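Local coordinates for serine proteinase inhibitor A (Sagittaria sagittifolia, PDB 3E8L), which inhibits serine proteinases, probably through two reactive sites that block trypsin and chymotrypsin simultaneously, at residues 29-35 and 178-184; 10-14 and 140-144; 96-102 and 117-123. The protein carries 2 engineered substitutions. All blocks are in the same frame, centred on the assembly; numbering follows the deposited sequence.

Interaction 1: 29-35 and 178-184; sequences LYTIQSA and TVQFQKF. Engineered in segment 178-184: Gln180 (natural residue Arg). With GOL (glycerol), chain D.
Ile32 CG1 and Phe181 CG are both anti to their carbonyl carbons (chi1 -58° for Ile32 and -60° for Phe181), which sets the two side chains side by side, with Ile32 CG1 4.0 Å from Phe181 CE2. They are a non-hydrogen-bonded pair where strand 30-34 of this beta-trefoil meets the last strand, 179-183, antiparallel. The other branch of Ile32, CG2, packs on Val179 CB at 3.7 Å. Thr31, Gln33, Gln180 and Gln182 line the opposite face. There Thr31 OG1 donates in the amide plane to a lone pair of Gln33 OE1, 2.6 Å away, and the engineered Gln180 (arginine in nature) rests its CG against Ala35 CB. Tyr30 lays its ring obliquely beside Lys183 CA and its OH is hydrogen-bonded to Gln20 N, while glycerol O2 sits over one ring face, 3.3 Å from Tyr30 CZ. An alanine here would take away the ring, and Gln20 N would probably lose its partner while a gap opened beside Lys183. Glycerol O3 accepts from Leu29 N at 2.9 Å. Phe184 N also bonds Leu29 O at 3.0 Å, from 42° out of the carbonyl plane.

Interaction 2: 10-14 and 140-144; sequences PVVDS and GVYKL
Val11 and Val12 meet Tyr142 in a small, largely buried contact between the N-terminal segment of the trefoil, which is not a regular strand, and residues 140-144, which run into strand 142-147. One aromatic side chain does most of the work, gripped through its hydroxyl and through a ring face.

The hydroxyl takes the backbone of the N-terminal segment: Val12 N donates to Tyr142 OH at 2.8 Å, with a nearly straight N-H...O angle of 168°. The hydroxyl oxygen thus takes up a main-chain N-H that lies outside any regular strand. The methyl CG2 of Val12 presses against the same oxygen, 3.3 Å from Tyr142 OH, and the two side chains cross at about a right angle.

Over one ring face lies Val11. Its chi1 of 172° swings CG1 away from its own backbone N, and this methyl makes a CH-pi contact 4.1 Å from the centroid of the Tyr142 ring. It stands 26° off the ring normal, displaced toward the rim, and comes nearest Tyr142 CE2 at 3.7 Å.

The ring edge faces something more polar. A water lying in the ring plane bridges Val12 O and Gly140 O beside the tyrosine, the first of its two distances being short. Gly140 turns with a positive phi, and its CA sits 3.8 Å from Val12 CG2.

Around this, Leu81 and Phe181 pack on both Val11 and Tyr142, and Met79 also touches Val11. Strand 142-147 lies at the edge of its four-stranded antiparallel sheet, where it pairs with strand 130-135 (Lys143 bonds to Arg134), and at Tyr142 its backbone also reaches Val179 of strand 179-183.

Interaction 3: 96-102 and 117-123; sequences ICDTAWS and ITAGDYF
The CG1-CD1 branch of Ile96 meets two rings, its end CD1 beside Tyr122 and CG1 against Phe123. Ile96 CD1 lies 3.8 Å from Tyr122 CD1, the two side chains running alongside each other and pointing the same way, whereas Ile96 and Phe123 cross at about a right angle, CG1 meeting Phe123 CE1. The carbonyl of Ile96 is used as well: Ile96 O lies in the plane of the Phe123 ring, at the edge and 3.2 Å from Phe123 CD1, and accepts from Phe123 N at 2.7 Å. Asp98 CG sits between its own backbone N and carbonyl carbon (chi1 61°), bringing OD1 back to a weak bond with Asp121 N, while Asp98 N donates to Asp121 O at 3.0 Å. Between these loops and the regular antiparallel pairing of strands 101-103 and 113-119, a hairpin-like part of the beta-trefoil, the register slips by one residue. Gly120 lies at the slip: a beta carbon on it would come tight against Asp98 O. Beyond it, Trp101 CD1 packs 4.0 Å from Ala119 CB, and the indole also meets the rings of Phe87, Phe89 and Phe131. At the other end Cys97 is disulfide-bonded to Cys51, and a basic side chain of another protein chain makes a cation-pi contact with Tyr122.

How the interactions relate
Interactions 1 and 2 are neighbours, their centres 8 Å apart, while interaction 3 lies on the other side of the chain's centre, about 20 Å from interaction 1 and 23 Å from interaction 2. Along the chain the order is 10-14, 29-35, 96-102, 117-123, 140-144, 178-184: the first two contacts interlock, and interaction 3 is nested inside both. Segment 178-184 joins the near pair, touching 10-14 through a probable backbone hydrogen bond between Phe181 and Ser14. Trp101 connects the far contact, with Ile32 CD1 3.7 Å from Trp101 CH2 and Leu144 also touching the indole. Both terminal segments are thus packed into the one trefoil, with Trp101 linking the far contact to them.

Interaction 1: 29-35 and 178-184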
ATOM      1  N   LEU A  29       9.490  15.307  -3.456  1.00 29.76           N
ATOM      2  CA  LEU A  29      10.327  14.131  -3.384  1.00 28.16           C
ATOM      3  C   LEU A  29      11.426  14.322  -2.380  1.00 27.81           C
ATOM      4  O   LEU A  29      11.938  15.429  -2.205  1.00 27.36           O
ATOM      5  CB  LEU A  29      10.924  13.804  -4.749  1.00 28.12           C
ATOM      6  CG  LEU A  29      10.004  13.329  -5.869  1.00 26.30           C
ATOM      7  CD1 LEU A  29      10.775  13.290  -7.190  1.00 25.31           C
ATOM      8  CD2 LEU A  29       9.418  11.970  -5.538  1.00 24.51           C
ATOM      9  N   TYR A  30      11.753  13.225  -1.701  1.00 27.53           N
ATOM     10  CA  TYR A  30      12.793  13.187  -0.673  1.00 26.89           C
ATOM     11  C   TYR A  30      13.628  11.936  -0.865  1.00 26.58           C
ATOM     12  O   TYR A  30      13.105  10.895  -1.223  1.00 26.86           O
ATOM     13  CB  TYR A  30      12.163  13.191   0.730  1.00 26.77           C
ATOM     14  CG  TYR A  30      11.301  14.418   0.962  1.00 26.04           C
ATOM     15  CD1 TYR A  30       9.993  14.470   0.496  1.00 23.78           C
ATOM     16  CD2 TYR A  30      11.814  15.537   1.597  1.00 25.55           C
ATOM     17  CE1 TYR A  30       9.224  15.589   0.669  1.00 25.50           C
ATOM     18  CE2 TYR A  30      11.037  16.668   1.792  1.00 25.65           C
ATOM     19  CZ  TYR A  30       9.746  16.692   1.326  1.00 25.06           C
ATOM     20  OH  TYR A  30       8.983  17.821   1.504  1.00 23.36           O
ATOM     21  N   THR A  31      14.929  12.044  -0.649  1.00 26.37           N
ATOM     22  CA  THR A  31      15.729  10.852  -0.421  1.00 26.31           C
ATOM     23  C   THR A  31      15.692  10.547   1.070  1.00 26.40           C
ATOM     24  O   THR A  31      15.408  11.431   1.889  1.00 26.50           O
ATOM     25  CB  THR A  31      17.180  11.010  -0.945  1.00 26.40           C
ATOM     26  OG1 THR A  31      17.798  12.163  -0.356  1.00 26.17           O
ATOM     27  CG2 THR A  31      17.190  11.158  -2.475  1.00 25.31           C
ATOM     28  N   ILE A  32      15.944   9.299   1.431  1.00 27.09           N
ATOM     29  CA  ILE A  32      15.962   8.915   2.836  1.00 28.04           C
ATOM     30  C   ILE A  32      17.414   8.573   3.200  1.00 29.47           C
ATOM     31  O   ILE A  32      17.962   7.588   2.738  1.00 29.80           O
ATOM     32  CB  ILE A  32      14.942   7.767   3.138  1.00 27.57           C
ATOM     33  CG1 ILE A  32      13.508   8.179   2.751  1.00 27.42           C
ATOM     34  CG2 ILE A  32      15.012   7.345   4.586  1.00 26.38           C
ATOM     35  CD1 ILE A  32      12.445   7.077   2.911  1.00 27.03           C
ATOM     36  N   GLN A  33      18.047   9.425   3.992  1.00 31.58           N
ATOM     37  CA  GLN A  33      19.459   9.266   4.317  1.00 33.74           C
ATOM     38  C   GLN A  33      19.617   8.693   5.706  1.00 34.53           C
ATOM     39  O   GLN A  33      18.892   9.085   6.608  1.00 35.36           O
ATOM     40  CB  GLN A  33      20.186  10.611   4.239  1.00 33.88           C
ATOM     41  CG  GLN A  33      21.060  10.816   2.975  1.00 37.39           C
ATOM     42  CD  GLN A  33      20.241  11.127   1.707  1.00 42.21           C
ATOM     43  OE1 GLN A  33      19.171  11.732   1.782  1.00 45.43           O
ATOM     44  NE2 GLN A  33      20.747  10.717   0.544  1.00 42.62           N
ATOM     45  N   SER A  34      20.552   7.764   5.882  1.00 35.56           N
ATOM     46  CA  SER A  34      20.933   7.316   7.222  1.00 36.51           C
ATOM     47  C   SER A  34      21.577   8.458   7.993  1.00 37.38           C
ATOM     48  O   SER A  34      22.455   9.150   7.475  1.00 37.46           O
ATOM     49  CB  SER A  34      21.892   6.135   7.164  1.00 36.45           C
ATOM     50  OG  SER A  34      22.498   5.932   8.432  1.00 37.20           O
ATOM     51  N   ALA A  35      21.127   8.661   9.223  1.00 38.53           N
ATOM     52  CA  ALA A  35      21.590   9.777  10.030  1.00 39.86           C
ATOM     53  C   ALA A  35      22.715   9.376  10.970  1.00 40.69           C
ATOM     54  O   ALA A  35      22.970  10.048  11.963  1.00 41.08           O
ATOM     55  CB  ALA A  35      20.435  10.378  10.807  1.00 39.58           C
ATOM     56  N   THR A 178      18.475   4.911  11.959  1.00 20.00           N
ATOM     57  CA  THR A 178      17.769   6.164  12.029  1.00 20.00           C
ATOM     58  C   THR A 178      17.977   6.957  10.750  1.00 20.00           C
ATOM     59  O   THR A 178      18.940   6.770  10.086  1.00 27.60           O
ATOM     60  CB  THR A 178      18.103   6.964  13.302  1.00 20.00           C
ATOM     61  OG1 THR A 178      19.397   7.488  13.229  1.00 20.00           O
ATOM     62  CG2 THR A 178      18.091   6.156  14.453  1.00 20.00           C
ATOM     63  N   VAL A 179      17.017   7.773  10.357  1.00 26.72           N
ATOM     64  CA  VAL A 179      17.090   8.454   9.077  1.00 26.32           C
ATOM     65  C   VAL A 179      16.770   9.931   9.144  1.00 26.61           C
ATOM     66  O   VAL A 179      16.212  10.425  10.116  1.00 26.78           O
ATOM     67  CB  VAL A 179      16.155   7.817   8.039  1.00 26.18           C
ATOM     68  CG1 VAL A 179      16.482   6.356   7.852  1.00 25.95           C
ATOM     69  CG2 VAL A 179      14.712   7.998   8.447  1.00 25.54           C
ATOM     70  N   GLN A 180      17.139  10.625   8.079  1.00 26.39           N
ATOM     71  CA  GLN A 180      16.657  11.963   7.803  1.00 26.44           C
ATOM     72  C   GLN A 180      16.005  11.955   6.429  1.00 26.26           C
ATOM     73  O   GLN A 180      16.358  11.163   5.564  1.00 25.60           O
ATOM     74  CB  GLN A 180      17.795  12.985   7.819  1.00 26.38           C
ATOM     75  CG  GLN A 180      18.250  13.413   9.201  1.00 27.73           C
ATOM     76  CD  GLN A 180      19.110  14.663   9.172  1.00 28.53           C
ATOM     77  OE1 GLN A 180      18.702  15.721   9.645  1.00 27.90           O
ATOM     78  NE2 GLN A 180      20.310  14.540   8.629  1.00 27.56           N
ATOM     79  N   PHE A 181      15.048  12.846   6.239  1.00 26.22           N
ATOM     80  CA  PHE A 181      14.455  13.093   4.936  1.00 26.36           C
ATOM     81  C   PHE A 181      15.116  14.328   4.355  1.00 27.33           C
ATOM     82  O   PHE A 181      15.292  15.320   5.047  1.00 27.41           O
ATOM     83  CB  PHE A 181      12.947  13.260   5.045  1.00 25.53           C
ATOM     84  CG  PHE A 181      12.255  12.067   5.617  1.00 23.37           C
ATOM     85  CD1 PHE A 181      12.117  11.920   6.990  1.00 20.35           C
ATOM     86  CD2 PHE A 181      11.728  11.095   4.783  1.00 22.75           C
ATOM     87  CE1 PHE A 181      11.471  10.831   7.522  1.00 20.80           C
ATOM     88  CE2 PHE A 181      11.065   9.993   5.304  1.00 21.75           C
ATOM     89  CZ  PHE A 181      10.943   9.854   6.678  1.00 21.29           C
ATOM     90  N   GLN A 182      15.513  14.233   3.089  1.00 28.94           N
ATOM     91  CA  GLN A 182      16.313  15.253   2.407  1.00 30.17           C
ATOM     92  C   GLN A 182      15.577  15.591   1.126  1.00 30.53           C
ATOM     93  O   GLN A 182      15.195  14.675   0.394  1.00 30.87           O
ATOM     94  CB  GLN A 182      17.658  14.649   2.042  1.00 30.28           C
ATOM     95  CG  GLN A 182      18.742  15.638   1.613  1.00 33.34           C
ATOM     96  CD  GLN A 182      19.676  15.970   2.763  1.00 37.55           C
ATOM     97  OE1 GLN A 182      20.035  15.086   3.561  1.00 39.08           O
ATOM     98  NE2 GLN A 182      20.052  17.252   2.883  1.00 37.52           N
ATOM     99  N   LYS A 183      15.363  16.868   0.829  1.00 30.98           N
ATOM    100  CA  LYS A 183      14.605  17.166  -0.383  1.00 32.01           C
ATOM    101  C   LYS A 183      15.369  16.794  -1.656  1.00 33.25           C
ATOM    102  O   LYS A 183      16.599  16.728  -1.645  1.00 32.98           O
ATOM    103  CB  LYS A 183      14.000  18.581  -0.442  1.00 31.49           C
ATOM    104  CG  LYS A 183      14.489  19.623   0.535  1.00 30.58           C
ATOM    105  CD  LYS A 183      13.574  20.857   0.411  1.00 29.80           C
ATOM    106  CE  LYS A 183      13.939  22.007   1.342  1.00 27.14           C
ATOM    107  NZ  LYS A 183      13.784  21.686   2.784  1.00 24.54           N
ATOM    108  N   PHE A 184      14.640  16.531  -2.730  1.00 34.94           N
ATOM    109  CA  PHE A 184      15.251  16.092  -3.971  1.00 36.62           C
ATOM    110  C   PHE A 184      15.011  17.072  -5.106  1.00 37.71           C
ATOM    111  O   PHE A 184      13.956  17.688  -5.193  1.00 38.30           O
ATOM    112  CB  PHE A 184      14.724  14.713  -4.353  1.00 36.87           C
ATOM    113  CG  PHE A 184      15.292  14.179  -5.631  1.00 37.45           C
ATOM    114  CD1 PHE A 184      16.448  13.431  -5.627  1.00 37.45           C
ATOM    115  CD2 PHE A 184      14.665  14.424  -6.836  1.00 38.16           C
ATOM    116  CE1 PHE A 184      16.966  12.938  -6.795  1.00 38.31           C
ATOM    117  CE2 PHE A 184      15.182  13.936  -8.005  1.00 38.82           C
ATOM    118  CZ  PHE A 184      16.334  13.192  -7.984  1.00 39.28           C
TER
HETATM  119  C1  GOL D 178      10.251  20.553  -2.185  0.80 35.00           C
HETATM  120  O1  GOL D 178       9.072  20.905  -1.507  0.80 35.00           O
HETATM  121  C2  GOL D 178      10.237  19.077  -2.548  0.80 35.00           C
HETATM  122  O2  GOL D 178      10.639  18.356  -1.422  0.80 35.00           O
HETATM  123  C3  GOL D 178      11.237  18.802  -3.667  0.80 35.00           C
HETATM  124  O3  GOL D 178      10.821  17.726  -4.475  0.80 35.00           O

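Interaction 2: 10-14 and 140-144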
ATOM      1  N   PRO A  10       4.966  17.876  12.962  1.00 35.24           N
ATOM      2  CA  PRO A  10       5.199  17.315  11.639  1.00 33.61           C
ATOM      3  C   PRO A  10       6.546  16.704  11.547  1.00 31.49           C
ATOM      4  O   PRO A  10       7.419  17.016  12.281  1.00 31.14           O
ATOM      5  CB  PRO A  10       5.132  18.524  10.716  1.00 33.59           C
ATOM      6  CG  PRO A  10       4.819  19.646  11.548  1.00 34.70           C
ATOM      7  CD  PRO A  10       5.121  19.323  12.943  1.00 35.16           C
ATOM      8  N   VAL A  11       6.685  15.797  10.624  1.00 29.96           N
ATOM      9  CA  VAL A  11       7.983  15.234  10.307  1.00 28.43           C
ATOM     10  C   VAL A  11       8.729  16.288   9.495  1.00 27.59           C
ATOM     11  O   VAL A  11       8.216  16.796   8.495  1.00 27.53           O
ATOM     12  CB  VAL A  11       7.840  13.943   9.499  1.00 27.97           C
ATOM     13  CG1 VAL A  11       9.195  13.443   8.987  1.00 27.98           C
ATOM     14  CG2 VAL A  11       7.168  12.914  10.319  1.00 26.69           C
ATOM     15  N   VAL A  12       9.921  16.647   9.944  1.00 26.28           N
ATOM     16  CA  VAL A  12      10.667  17.655   9.215  1.00 25.48           C
ATOM     17  C   VAL A  12      11.755  17.002   8.364  1.00 25.04           C
ATOM     18  O   VAL A  12      12.213  15.891   8.652  1.00 24.97           O
ATOM     19  CB  VAL A  12      11.196  18.799  10.111  1.00 25.06           C
ATOM     20  CG1 VAL A  12      10.038  19.631  10.627  1.00 24.73           C
ATOM     21  CG2 VAL A  12      12.039  18.262  11.257  1.00 25.74           C
ATOM     22  N   ASP A  13      12.131  17.683   7.288  1.00 24.49           N
ATOM     23  CA  ASP A  13      13.239  17.225   6.456  1.00 23.65           C
ATOM     24  C   ASP A  13      14.549  17.737   7.067  1.00 23.10           C
ATOM     25  O   ASP A  13      14.523  18.443   8.093  1.00 22.24           O
ATOM     26  CB  ASP A  13      13.045  17.663   4.989  1.00 23.30           C
ATOM     27  CG  ASP A  13      12.991  19.181   4.813  1.00 23.15           C
ATOM     28  OD1 ASP A  13      13.690  19.902   5.560  1.00 23.93           O
ATOM     29  OD2 ASP A  13      12.261  19.654   3.903  1.00 21.00           O
ATOM     30  N   SER A  14      15.676  17.395   6.435  1.00 22.60           N
ATOM     31  CA  SER A  14      17.002  17.849   6.875  1.00 22.37           C
ATOM     32  C   SER A  14      17.140  19.385   6.988  1.00 22.51           C
ATOM     33  O   SER A  14      18.009  19.865   7.699  1.00 22.40           O
ATOM     34  CB  SER A  14      18.104  17.269   5.991  1.00 21.89           C
ATOM     35  OG  SER A  14      17.982  17.757   4.665  1.00 21.38           O
ATOM     36  N   GLY A 140      14.394  16.067  13.555  1.00 28.72           N
ATOM     37  CA  GLY A 140      14.736  15.745  12.163  1.00 28.03           C
ATOM     38  C   GLY A 140      15.425  14.408  11.925  1.00 27.86           C
ATOM     39  O   GLY A 140      15.933  14.162  10.836  1.00 27.86           O
ATOM     40  N   VAL A 141      15.448  13.547  12.942  1.00 27.67           N
ATOM     41  CA  VAL A 141      16.072  12.230  12.861  1.00 27.38           C
ATOM     42  C   VAL A 141      15.043  11.218  13.356  1.00 27.90           C
ATOM     43  O   VAL A 141      14.493  11.371  14.459  1.00 28.01           O
ATOM     44  CB  VAL A 141      17.375  12.137  13.721  1.00 27.32           C
ATOM     45  CG1 VAL A 141      18.019  10.786  13.565  1.00 27.18           C
ATOM     46  CG2 VAL A 141      18.376  13.194  13.332  1.00 26.08           C
ATOM     47  N   TYR A 142      14.772  10.190  12.551  1.00 27.98           N
ATOM     48  CA  TYR A 142      13.638   9.320  12.827  1.00 28.32           C
ATOM     49  C   TYR A 142      13.934   7.842  12.735  1.00 29.01           C
ATOM     50  O   TYR A 142      14.881   7.428  12.086  1.00 29.28           O
ATOM     51  CB  TYR A 142      12.463   9.666  11.899  1.00 27.69           C
ATOM     52  CG  TYR A 142      12.099  11.134  11.932  1.00 27.29           C
ATOM     53  CD1 TYR A 142      11.240  11.642  12.913  1.00 24.26           C
ATOM     54  CD2 TYR A 142      12.635  12.022  10.990  1.00 25.96           C
ATOM     55  CE1 TYR A 142      10.912  12.989  12.953  1.00 23.96           C
ATOM     56  CE2 TYR A 142      12.325  13.371  11.025  1.00 25.72           C
ATOM     57  CZ  TYR A 142      11.456  13.858  12.011  1.00 25.75           C
ATOM     58  OH  TYR A 142      11.141  15.208  12.039  1.00 23.79           O
ATOM     59  N   LYS A 143      13.095   7.060  13.401  1.00 30.01           N
ATOM     60  CA  LYS A 143      13.066   5.622  13.241  1.00 30.82           C
ATOM     61  C   LYS A 143      11.868   5.302  12.361  1.00 30.76           C
ATOM     62  O   LYS A 143      10.801   5.898  12.544  1.00 30.99           O
ATOM     63  CB  LYS A 143      12.935   4.940  14.615  1.00 31.35           C
ATOM     64  CG  LYS A 143      14.291   4.612  15.262  1.00 33.80           C
ATOM     65  CD  LYS A 143      14.185   4.179  16.721  1.00 37.28           C
ATOM     66  CE  LYS A 143      14.543   5.302  17.671  1.00 39.86           C
ATOM     67  NZ  LYS A 143      15.347   4.829  18.859  1.00 42.45           N
ATOM     68  N   LEU A 144      12.035   4.390  11.402  1.00 30.04           N
ATOM     69  CA  LEU A 144      10.896   3.932  10.623  1.00 29.47           C
ATOM     70  C   LEU A 144      10.225   2.727  11.286  1.00 29.07           C
ATOM     71  O   LEU A 144      10.883   1.923  11.946  1.00 29.07           O
ATOM     72  CB  LEU A 144      11.301   3.588   9.186  1.00 29.32           C
ATOM     73  CG  LEU A 144      12.031   4.682   8.404  1.00 30.82           C
ATOM     74  CD1 LEU A 144      12.547   4.145   7.052  1.00 29.20           C
ATOM     75  CD2 LEU A 144      11.175   5.958   8.244  1.00 30.31           C
TER
HETATM   76  O   HOH W   1      14.445  14.810   8.502  0.80 35.00           O

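Interaction 3: 96-102 and 117-123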
ATOM      1  N   ILE A  96       4.037  -2.159 -15.913  1.00 19.64           N
ATOM      2  CA  ILE A  96       3.459  -3.241 -15.135  1.00 20.08           C
ATOM      3  C   ILE A  96       3.944  -3.226 -13.645  1.00 21.27           C
ATOM      4  O   ILE A  96       3.326  -3.846 -12.766  1.00 21.82           O
ATOM      5  CB  ILE A  96       3.653  -4.606 -15.850  1.00 19.71           C
ATOM      6  CG1 ILE A  96       2.602  -5.635 -15.381  1.00 18.81           C
ATOM      7  CG2 ILE A  96       5.110  -5.086 -15.722  1.00 19.93           C
ATOM      8  CD1 ILE A  96       2.831  -7.087 -15.841  1.00 13.74           C
ATOM      9  N   CYS A  97       4.978  -2.471 -13.343  1.00 21.88           N
ATOM     10  CA  CYS A  97       5.497  -2.448 -11.994  1.00 22.41           C
ATOM     11  C   CYS A  97       5.243  -1.141 -11.245  1.00 23.02           C
ATOM     12  O   CYS A  97       5.382  -0.085 -11.811  1.00 23.25           O
ATOM     13  CB  CYS A  97       7.006  -2.739 -12.039  1.00 22.59           C
ATOM     14  SG  CYS A  97       7.485  -4.371 -12.612  1.00 24.11           S
ATOM     15  N   ASP A  98       4.875  -1.222  -9.967  1.00 23.57           N
ATOM     16  CA  ASP A  98       4.901  -0.072  -9.091  1.00 24.87           C
ATOM     17  C   ASP A  98       6.217  -0.078  -8.322  1.00 24.87           C
ATOM     18  O   ASP A  98       7.090  -0.897  -8.575  1.00 24.89           O
ATOM     19  CB  ASP A  98       3.685  -0.015  -8.161  1.00 25.59           C
ATOM     20  CG  ASP A  98       3.590  -1.205  -7.234  1.00 28.83           C
ATOM     21  OD1 ASP A  98       4.600  -1.561  -6.603  1.00 30.02           O
ATOM     22  OD2 ASP A  98       2.490  -1.776  -7.119  1.00 31.61           O
ATOM     23  N   THR A  99       6.353   0.851  -7.393  1.00 25.30           N
ATOM     24  CA  THR A  99       7.589   1.085  -6.675  1.00 25.74           C
ATOM     25  C   THR A  99       7.305   1.291  -5.168  1.00 26.42           C
ATOM     26  O   THR A  99       8.150   1.817  -4.431  1.00 26.96           O
ATOM     27  CB  THR A  99       8.347   2.334  -7.250  1.00 25.36           C
ATOM     28  OG1 THR A  99       7.536   3.499  -7.073  1.00 26.19           O
ATOM     29  CG2 THR A  99       8.670   2.175  -8.721  1.00 24.10           C
ATOM     30  N   ALA A 100       6.117   0.896  -4.715  1.00 26.81           N
ATOM     31  CA  ALA A 100       5.748   1.077  -3.309  1.00 27.16           C
ATOM     32  C   ALA A 100       6.547   0.110  -2.424  1.00 27.41           C
ATOM     33  O   ALA A 100       6.873  -1.004  -2.845  1.00 27.91           O
ATOM     34  CB  ALA A 100       4.258   0.891  -3.125  1.00 26.58           C
ATOM     35  N   TRP A 101       6.875   0.542  -1.218  1.00 27.11           N
ATOM     36  CA  TRP A 101       7.606  -0.288  -0.279  1.00 27.37           C
ATOM     37  C   TRP A 101       6.681  -1.292   0.344  1.00 28.00           C
ATOM     38  O   TRP A 101       5.489  -1.018   0.498  1.00 28.15           O
ATOM     39  CB  TRP A 101       8.160   0.565   0.862  1.00 26.68           C
ATOM     40  CG  TRP A 101       9.291   1.439   0.527  1.00 26.02           C
ATOM     41  CD1 TRP A 101       9.640   1.910  -0.710  1.00 26.98           C
ATOM     42  CD2 TRP A 101      10.226   2.010   1.454  1.00 25.33           C
ATOM     43  NE1 TRP A 101      10.760   2.715  -0.609  1.00 27.05           N
ATOM     44  CE2 TRP A 101      11.127   2.797   0.713  1.00 25.22           C
ATOM     45  CE3 TRP A 101      10.400   1.915   2.834  1.00 24.75           C
ATOM     46  CZ2 TRP A 101      12.176   3.481   1.308  1.00 24.33           C
ATOM     47  CZ3 TRP A 101      11.435   2.607   3.419  1.00 24.25           C
ATOM     48  CH2 TRP A 101      12.311   3.371   2.662  1.00 24.08           C
ATOM     49  N   SER A 102       7.215  -2.451   0.741  1.00 29.04           N
ATOM     50  CA  SER A 102       6.464  -3.293   1.686  1.00 29.78           C
ATOM     51  C   SER A 102       7.267  -4.271   2.528  1.00 30.19           C
ATOM     52  O   SER A 102       8.442  -4.518   2.262  1.00 31.27           O
ATOM     53  CB  SER A 102       5.270  -3.989   1.007  1.00 29.65           C
ATOM     54  OG  SER A 102       5.689  -4.831  -0.007  1.00 29.53           O
ATOM     55  N   ILE A 117      12.489  -5.213   3.931  0.50 26.98           N
ATOM     56  CA  ILE A 117      11.593  -4.251   3.325  0.50 26.68           C
ATOM     57  C   ILE A 117      11.915  -4.344   1.839  0.50 26.99           C
ATOM     58  O   ILE A 117      13.092  -4.301   1.449  0.50 27.10           O
ATOM     59  CB  ILE A 117      11.851  -2.805   3.815  0.50 26.61           C
ATOM     60  CG1 ILE A 117      11.834  -2.738   5.344  0.50 25.63           C
ATOM     61  CG2 ILE A 117      10.820  -1.862   3.233  0.50 26.19           C
ATOM     62  CD1 ILE A 117      10.636  -3.418   5.976  0.50 21.75           C
ATOM     63  N   THR A 118      10.885  -4.520   1.018  1.00 26.65           N
ATOM     64  CA  THR A 118      11.076  -4.596  -0.423  1.00 26.92           C
ATOM     65  C   THR A 118      10.441  -3.361  -1.052  1.00 27.06           C
ATOM     66  O   THR A 118       9.798  -2.568  -0.348  1.00 27.99           O
ATOM     67  CB  THR A 118      10.523  -5.924  -1.036  1.00 26.46           C
ATOM     68  OG1 THR A 118       9.106  -6.001  -0.837  1.00 27.25           O
ATOM     69  CG2 THR A 118      11.186  -7.122  -0.395  1.00 25.43           C
ATOM     70  N   ALA A 119      10.636  -3.180  -2.353  1.00 26.29           N
ATOM     71  CA  ALA A 119       9.996  -2.100  -3.060  1.00 26.20           C
ATOM     72  C   ALA A 119       9.625  -2.577  -4.429  1.00 26.43           C
ATOM     73  O   ALA A 119      10.464  -3.118  -5.160  1.00 27.09           O
ATOM     74  CB  ALA A 119      10.929  -0.907  -3.170  1.00 26.73           C
ATOM     75  N   GLY A 120       8.373  -2.359  -4.796  1.00 25.93           N
ATOM     76  CA  GLY A 120       7.920  -2.665  -6.134  1.00 25.44           C
ATOM     77  C   GLY A 120       7.259  -4.019  -6.211  1.00 25.38           C
ATOM     78  O   GLY A 120       7.657  -4.951  -5.517  1.00 25.80           O
ATOM     79  N   ASP A 121       6.245  -4.121  -7.057  1.00 25.18           N
ATOM     80  CA  ASP A 121       5.579  -5.395  -7.350  1.00 25.55           C
ATOM     81  C   ASP A 121       4.687  -5.136  -8.554  1.00 25.05           C
ATOM     82  O   ASP A 121       4.503  -3.982  -8.959  1.00 25.45           O
ATOM     83  CB  ASP A 121       4.739  -5.860  -6.146  1.00 25.18           C
ATOM     84  CG  ASP A 121       4.647  -7.380  -6.021  1.00 26.14           C
ATOM     85  OD1 ASP A 121       4.959  -8.120  -6.972  1.00 24.56           O
ATOM     86  OD2 ASP A 121       4.230  -7.837  -4.936  1.00 28.13           O
ATOM     87  N   TYR A 122       4.157  -6.194  -9.146  1.00 24.51           N
ATOM     88  CA  TYR A 122       3.189  -6.046 -10.218  1.00 23.55           C
ATOM     89  C   TYR A 122       2.079  -5.112  -9.740  1.00 23.61           C
ATOM     90  O   TYR A 122       1.486  -5.348  -8.683  1.00 23.93           O
ATOM     91  CB  TYR A 122       2.624  -7.414 -10.553  1.00 22.97           C
ATOM     92  CG  TYR A 122       3.627  -8.350 -11.183  1.00 23.19           C
ATOM     93  CD1 TYR A 122       4.183  -8.062 -12.440  1.00 23.29           C
ATOM     94  CD2 TYR A 122       4.010  -9.532 -10.551  1.00 22.72           C
ATOM     95  CE1 TYR A 122       5.085  -8.909 -13.040  1.00 22.48           C
ATOM     96  CE2 TYR A 122       4.928 -10.406 -11.153  1.00 22.43           C
ATOM     97  CZ  TYR A 122       5.462 -10.075 -12.396  1.00 23.15           C
ATOM     98  OH  TYR A 122       6.363 -10.897 -13.025  1.00 24.02           O
ATOM     99  N   PHE A 123       1.801  -4.045 -10.489  1.00 23.41           N
ATOM    100  CA  PHE A 123       0.873  -3.010 -10.002  1.00 23.34           C
ATOM    101  C   PHE A 123      -0.464  -3.585  -9.542  1.00 24.08           C
ATOM    102  O   PHE A 123      -1.063  -3.062  -8.600  1.00 24.09           O
ATOM    103  CB  PHE A 123       0.613  -1.940 -11.058  1.00 22.69           C
ATOM    104  CG  PHE A 123      -0.302  -2.396 -12.164  1.00 21.37           C
ATOM    105  CD1 PHE A 123       0.180  -3.198 -13.199  1.00 18.98           C
ATOM    106  CD2 PHE A 123      -1.648  -2.039 -12.161  1.00 19.13           C
ATOM    107  CE1 PHE A 123      -0.668  -3.625 -14.217  1.00 20.48           C
ATOM    108  CE2 PHE A 123      -2.504  -2.466 -13.178  1.00 17.58           C
ATOM    109  CZ  PHE A 123      -2.020  -3.260 -14.199  1.00 17.90           C
TER